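Putative dihydrodipicolinate synthase family protein (Coccidioides immitis, PDB 3QFE) belongs to the dihydrodipicolinate synthase family of TIM-barrel proteins, and its own function has not been established. Local coordinates at residues P139-I144 / N168-G173; V143-P148 / K175-S180. All coordinates share one frame; numbering follows the deposited sequence.

How the contacts relate
Both contacts join the same two neighbouring strands of the TIM barrel, 142-146 and 171-176, which run parallel. Contact 1 lies where the strands begin, and contact 2 where they end and pass into loops. Their centres are about 15 Å apart. Val-143 and Ile-144 belong to both. Residues 139-148 come first in the chain. Helix 158-167 follows, and then residues 168-180, so the two strands and this helix make one beta-alpha-beta unit. Contact 2 is nearer the centre of the chain, at about 11 Å against 16 Å. Together the contacts pair the two strands along their length, from the N-terminal end of the barrel to the C-terminal end.

Contact 1. Residues P139-I144 / N168-G173; sequences PLPVVI and NPNVVG
Val-142 bonds through both its N and its O to the segment 168-173. Its N gives a nearly straight bond to Asn-170 O (2.9 Å), and its O takes the N-H of Val-172 (2.8 Å). Further along, Ile-144 N reaches Gly-173 O at 3.0 Å. This is parallel strand pairing. The Asn-170 side chain extends it into the loop before the strands. With CG anti to the backbone N (chi1 -167°), its ND2 reaches Leu-140 O at 3.3 Å. That bond is bent, and the donor stands above the carbonyl plane. The stronger partner of ND2 is Ser-135 O in helix 124-137, so two carbonyls hold the amide. Leu-140 O also accepts from Ser-138 OG. Val-142 and Val-171 share one face of the sheet, where Val-142 CG1 meets Val-171 CG2 at 4.2 Å. Next to them, Ile-144 CD1 reaches across to Val-171 CG1. Separately, Val-172 CG2 touches Pro-141 CB at 3.6 Å. Strand 109-112 pairs with the other edge of strand 142-146, and Val-172 bonds to Ser-197 beyond. Helix 124-137 packs on Ile-144 through Phe-131 and on Val-171 through Ser-135.

Contact 2. Residues V143-P148 / K175-S180; sequences VIYNFP and KLTCAS
Ile-144 O accepts from Lys-175 N (2.7 Å), and Asn-146 N gives to Lys-175 O (3.0 Å), two bonds of parallel strand pairing, in which Tyr-145 pairs with Lys-175 and Asn-146 with Leu-176. Tyr-145 and Lys-175 stand on the same face of the sheet. Their side chains run side by side and point the same way. Lys-175 is extended from CB to NZ (chi1 171°), and this carries its CD and CE along the ring. Both carbons lie 3.8 Å from Tyr-145 CE2, with CE oblique to the ring. Lys-175 NZ ends near the phenol, 3.6 Å from Tyr-145 OH, but this is not a hydrogen bond. The hydroxyl pairs instead with Thr-54 OG1. Asn-146 stands on the other face, beside Leu-176. Its ND2 is 4.1 Å from Leu-176 CD2, while its polar end is held elsewhere: OD1 takes the N-H of Leu-156, and ND2 makes a weak bond to Asp-155. Past the strands, Thr-177 CG2 meets both rings, at the edge of Tyr-145 and over one face of Phe-147. The second approach is a CH-pi contact, 4.1 Å from Thr-177 CG2 to the centroid of the Phe-147 ring. Thr-177 OG1 makes a weak bond to Asn-146 O (3.4 Å) and also touches Pro-148 CD. The contact lies at the C-terminal ends of two barrel strands, the end where TIM barrels carry their active sites. Strand 109-112 pairs with the other edge of strand 142-146, and its Leu-111 touches the side chains of Tyr-145 and Lys-175. Leu-176 bonds to Phe-199 of strand 197-200 and packs on Ile-161 of helix 158-167. Ser-180 then caps helix 181-190.

Contact 1. Residues P139-I144 / N168-G173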
loop_
_atom_site.group_PDB
_atom_site.type_symbol
_atom_site.label_atom_id
_atom_site.label_comp_id
_atom_site.label_asym_id
_atom_site.label_seq_id
_atom_site.Cartn_x
_atom_site.Cartn_y
_atom_site.Cartn_z
ATOM N N PRO A 139 1.123 -8.565 -18.499
ATOM C CA PRO A 139 2.469 -8.171 -18.891
ATOM C C PRO A 139 3.346 -7.773 -17.712
ATOM O O PRO A 139 4.541 -7.563 -17.894
ATOM C CB PRO A 139 2.244 -6.971 -19.817
ATOM C CG PRO A 139 0.858 -6.508 -19.559
ATOM C CD PRO A 139 0.077 -7.670 -19.038
ATOM N N LEU A 140 2.768 -7.666 -16.524
ATOM C CA LEU A 140 3.520 -7.303 -15.328
ATOM C C LEU A 140 3.428 -8.429 -14.278
ATOM O O LEU A 140 2.436 -9.161 -14.235
ATOM C CB LEU A 140 3.000 -5.971 -14.737
ATOM C CG LEU A 140 3.322 -4.634 -15.444
ATOM C CD1 LEU A 140 2.628 -3.469 -14.761
ATOM C CD2 LEU A 140 4.821 -4.335 -15.584
ATOM N N PRO A 141 4.458 -8.569 -13.433
ATOM C CA PRO A 141 4.377 -9.558 -12.336
ATOM C C PRO A 141 3.208 -9.268 -11.367
ATOM O O PRO A 141 2.899 -8.109 -11.096
ATOM C CB PRO A 141 5.727 -9.410 -11.621
ATOM C CG PRO A 141 6.650 -8.765 -12.609
ATOM C CD PRO A 141 5.795 -7.947 -13.541
ATOM N N VAL A 142 2.603 -10.320 -10.832
ATOM C CA VAL A 142 1.349 -10.217 -10.092
ATOM C C VAL A 142 1.510 -10.471 -8.583
ATOM O O VAL A 142 2.106 -11.448 -8.176
ATOM C CB VAL A 142 0.291 -11.198 -10.694
ATOM C CG1 VAL A 142 -0.912 -11.394 -9.770
ATOM C CG2 VAL A 142 -0.133 -10.730 -12.091
ATOM N N VAL A 143 0.973 -9.565 -7.770
ATOM C CA VAL A 143 0.896 -9.771 -6.322
ATOM C C VAL A 143 -0.583 -9.975 -5.945
ATOM O O VAL A 143 -1.439 -9.124 -6.232
ATOM C CB VAL A 143 1.535 -8.595 -5.513
ATOM C CG1 VAL A 143 1.470 -8.872 -4.010
ATOM C CG2 VAL A 143 2.989 -8.382 -5.922
ATOM N N ILE A 144 -0.867 -11.111 -5.318
ATOM C CA ILE A 144 -2.209 -11.438 -4.853
ATOM C C ILE A 144 -2.538 -10.444 -3.764
ATOM O O ILE A 144 -1.700 -10.182 -2.883
ATOM C CB ILE A 144 -2.277 -12.877 -4.303
ATOM C CG1 ILE A 144 -1.993 -13.887 -5.415
ATOM C CG2 ILE A 144 -3.635 -13.165 -3.659
ATOM C CD1 ILE A 144 -1.592 -15.282 -4.908
ATOM N N ASN A 168 1.924 -20.666 -11.253
ATOM C CA ASN A 168 2.040 -19.380 -11.936
ATOM C C ASN A 168 3.308 -18.600 -11.586
ATOM O O ASN A 168 3.274 -17.765 -10.690
ATOM C CB ASN A 168 0.833 -18.502 -11.600
ATOM C CG ASN A 168 -0.472 -19.100 -12.037
ATOM O OD1 ASN A 168 -0.664 -19.400 -13.216
ATOM N ND2 ASN A 168 -1.401 -19.255 -11.092
ATOM N N PRO A 169 4.415 -18.835 -12.320
ATOM C CA PRO A 169 5.704 -18.178 -12.001
ATOM C C PRO A 169 5.666 -16.651 -12.160
ATOM O O PRO A 169 6.547 -15.956 -11.670
ATOM C CB PRO A 169 6.681 -18.793 -13.014
ATOM C CG PRO A 169 5.969 -20.004 -13.606
ATOM C CD PRO A 169 4.501 -19.679 -13.529
ATOM N N ASN A 170 4.644 -16.136 -12.840
ATOM C CA ASN A 170 4.445 -14.695 -12.921
ATOM C C ASN A 170 3.759 -14.124 -11.667
ATOM O O ASN A 170 3.564 -12.909 -11.551
ATOM C CB ASN A 170 3.676 -14.351 -14.202
ATOM C CG ASN A 170 3.696 -12.876 -14.526
ATOM O OD1 ASN A 170 4.718 -12.202 -14.363
ATOM N ND2 ASN A 170 2.567 -12.363 -14.999
ATOM N N VAL A 171 3.364 -15.000 -10.742
ATOM C CA VAL A 171 2.853 -14.549 -9.448
ATOM C C VAL A 171 4.050 -14.449 -8.539
ATOM O O VAL A 171 4.773 -15.434 -8.343
ATOM C CB VAL A 171 1.784 -15.492 -8.853
ATOM C CG1 VAL A 171 1.607 -15.258 -7.353
ATOM C CG2 VAL A 171 0.446 -15.345 -9.623
ATOM N N VAL A 172 4.264 -13.255 -7.996
ATOM C CA VAL A 172 5.483 -12.975 -7.245
ATOM C C VAL A 172 5.289 -12.518 -5.782
ATOM O O VAL A 172 6.246 -12.086 -5.143
ATOM C CB VAL A 172 6.360 -11.927 -7.989
ATOM C CG1 VAL A 172 6.863 -12.499 -9.319
ATOM C CG2 VAL A 172 5.597 -10.622 -8.197
ATOM N N GLY A 173 4.074 -12.607 -5.262
ATOM C CA GLY A 173 3.839 -12.276 -3.872
ATOM C C GLY A 173 2.374 -12.230 -3.504
ATOM O O GLY A 173 1.522 -12.539 -4.329
#

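Contact 2. Residues V143-P148 / K175-S180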
loop_
_atom_site.group_PDB
_atom_site.type_symbol
_atom_site.label_atom_id
_atom_site.label_comp_id
_atom_site.label_asym_id
_atom_site.label_seq_id
_atom_site.Cartn_x
_atom_site.Cartn_y
_atom_site.Cartn_z
ATOM N N VAL A 143 0.973 -9.565 -7.770
ATOM C CA VAL A 143 0.896 -9.771 -6.322
ATOM C C VAL A 143 -0.583 -9.975 -5.945
ATOM O O VAL A 143 -1.439 -9.124 -6.232
ATOM C CB VAL A 143 1.535 -8.595 -5.513
ATOM C CG1 VAL A 143 1.470 -8.872 -4.010
ATOM C CG2 VAL A 143 2.989 -8.382 -5.922
ATOM N N ILE A 144 -0.867 -11.111 -5.318
ATOM C CA ILE A 144 -2.209 -11.438 -4.853
ATOM C C ILE A 144 -2.538 -10.444 -3.764
ATOM O O ILE A 144 -1.700 -10.182 -2.883
ATOM C CB ILE A 144 -2.277 -12.877 -4.303
ATOM C CG1 ILE A 144 -1.993 -13.887 -5.415
ATOM C CG2 ILE A 144 -3.635 -13.165 -3.659
ATOM C CD1 ILE A 144 -1.592 -15.282 -4.908
ATOM N N TYR A 145 -3.717 -9.842 -3.865
ATOM C CA TYR A 145 -4.188 -8.877 -2.878
ATOM C C TYR A 145 -5.304 -9.562 -2.131
ATOM O O TYR A 145 -6.412 -9.706 -2.640
ATOM C CB TYR A 145 -4.707 -7.630 -3.577
ATOM C CG TYR A 145 -4.962 -6.389 -2.722
ATOM C CD1 TYR A 145 -5.262 -5.175 -3.344
ATOM C CD2 TYR A 145 -4.913 -6.422 -1.313
ATOM C CE1 TYR A 145 -5.515 -4.016 -2.607
ATOM C CE2 TYR A 145 -5.172 -5.268 -0.551
ATOM C CZ TYR A 145 -5.466 -4.060 -1.210
ATOM O OH TYR A 145 -5.718 -2.886 -0.513
ATOM N N ASN A 146 -5.001 -10.015 -0.927
ATOM C CA ASN A 146 -5.984 -10.687 -0.111
ATOM C C ASN A 146 -6.675 -9.697 0.822
ATOM O O ASN A 146 -6.146 -9.387 1.894
ATOM C CB ASN A 146 -5.317 -11.809 0.692
ATOM C CG ASN A 146 -6.301 -12.887 1.126
ATOM O OD1 ASN A 146 -7.468 -12.880 0.725
ATOM N ND2 ASN A 146 -5.829 -13.831 1.943
ATOM N N PHE A 147 -7.842 -9.189 0.425
ATOM C CA PHE A 147 -8.607 -8.290 1.296
ATOM C C PHE A 147 -10.030 -8.799 1.594
ATOM O O PHE A 147 -10.957 -8.535 0.814
ATOM C CB PHE A 147 -8.658 -6.873 0.713
ATOM C CG PHE A 147 -9.007 -5.804 1.722
ATOM C CD1 PHE A 147 -8.543 -4.504 1.551
ATOM C CD2 PHE A 147 -9.791 -6.095 2.848
ATOM C CE1 PHE A 147 -8.858 -3.500 2.483
ATOM C CE2 PHE A 147 -10.108 -5.103 3.786
ATOM C CZ PHE A 147 -9.641 -3.800 3.600
ATOM N N PRO A 148 -10.215 -9.513 2.728
ATOM C CA PRO A 148 -11.560 -10.017 3.102
ATOM C C PRO A 148 -12.420 -9.048 3.949
ATOM O O PRO A 148 -11.925 -8.014 4.438
ATOM C CB PRO A 148 -11.250 -11.293 3.892
ATOM C CG PRO A 148 -9.834 -11.128 4.388
ATOM C CD PRO A 148 -9.180 -9.960 3.676
ATOM N N LYS A 175 -0.196 -9.686 -0.680
ATOM C CA LYS A 175 -0.419 -8.802 0.446
ATOM C C LYS A 175 -1.507 -9.425 1.298
ATOM O O LYS A 175 -2.631 -9.598 0.839
ATOM C CB LYS A 175 -0.847 -7.401 0.004
ATOM C CG LYS A 175 -1.305 -6.461 1.171
ATOM C CD LYS A 175 -1.558 -5.024 0.710
ATOM C CE LYS A 175 -2.378 -4.140 1.713
ATOM N NZ LYS A 175 -2.558 -2.669 1.218
ATOM N N LEU A 176 -1.168 -9.761 2.538
ATOM C CA LEU A 176 -2.158 -10.216 3.524
ATOM C C LEU A 176 -2.585 -9.020 4.382
ATOM O O LEU A 176 -1.744 -8.322 4.934
ATOM C CB LEU A 176 -1.569 -11.314 4.397
ATOM C CG LEU A 176 -0.926 -12.511 3.697
ATOM C CD1 LEU A 176 0.047 -13.197 4.630
ATOM C CD2 LEU A 176 -1.993 -13.485 3.249
ATOM N N THR A 177 -3.881 -8.757 4.489
ATOM C CA THR A 177 -4.317 -7.536 5.175
ATOM C C THR A 177 -4.257 -7.728 6.679
ATOM O O THR A 177 -3.669 -6.892 7.389
ATOM C CB THR A 177 -5.729 -7.106 4.772
ATOM O OG1 THR A 177 -6.638 -8.189 5.028
ATOM C CG2 THR A 177 -5.758 -6.666 3.274
ATOM N N CYS A 178 -4.859 -8.827 7.143
ATOM C CA CYS A 178 -4.731 -9.287 8.527
ATOM C C CYS A 178 -3.796 -10.500 8.545
ATOM O O CYS A 178 -4.246 -11.640 8.527
ATOM C CB CYS A 178 -6.106 -9.655 9.112
ATOM N N ALA A 179 -2.491 -10.240 8.545
ATOM C CA ALA A 179 -1.484 -11.303 8.525
ATOM C C ALA A 179 -1.195 -11.792 9.926
ATOM O O ALA A 179 -0.984 -10.993 10.843
ATOM C CB ALA A 179 -0.183 -10.818 7.874
ATOM N N SER A 180 -1.164 -13.112 10.072
ATOM C CA SER A 180 -0.770 -13.763 11.306
ATOM C C SER A 180 0.681 -14.232 11.199
ATOM O O SER A 180 1.246 -14.304 10.097
ATOM C CB SER A 180 -1.682 -14.960 11.569
ATOM O OG SER A 180 -1.736 -15.793 10.427
#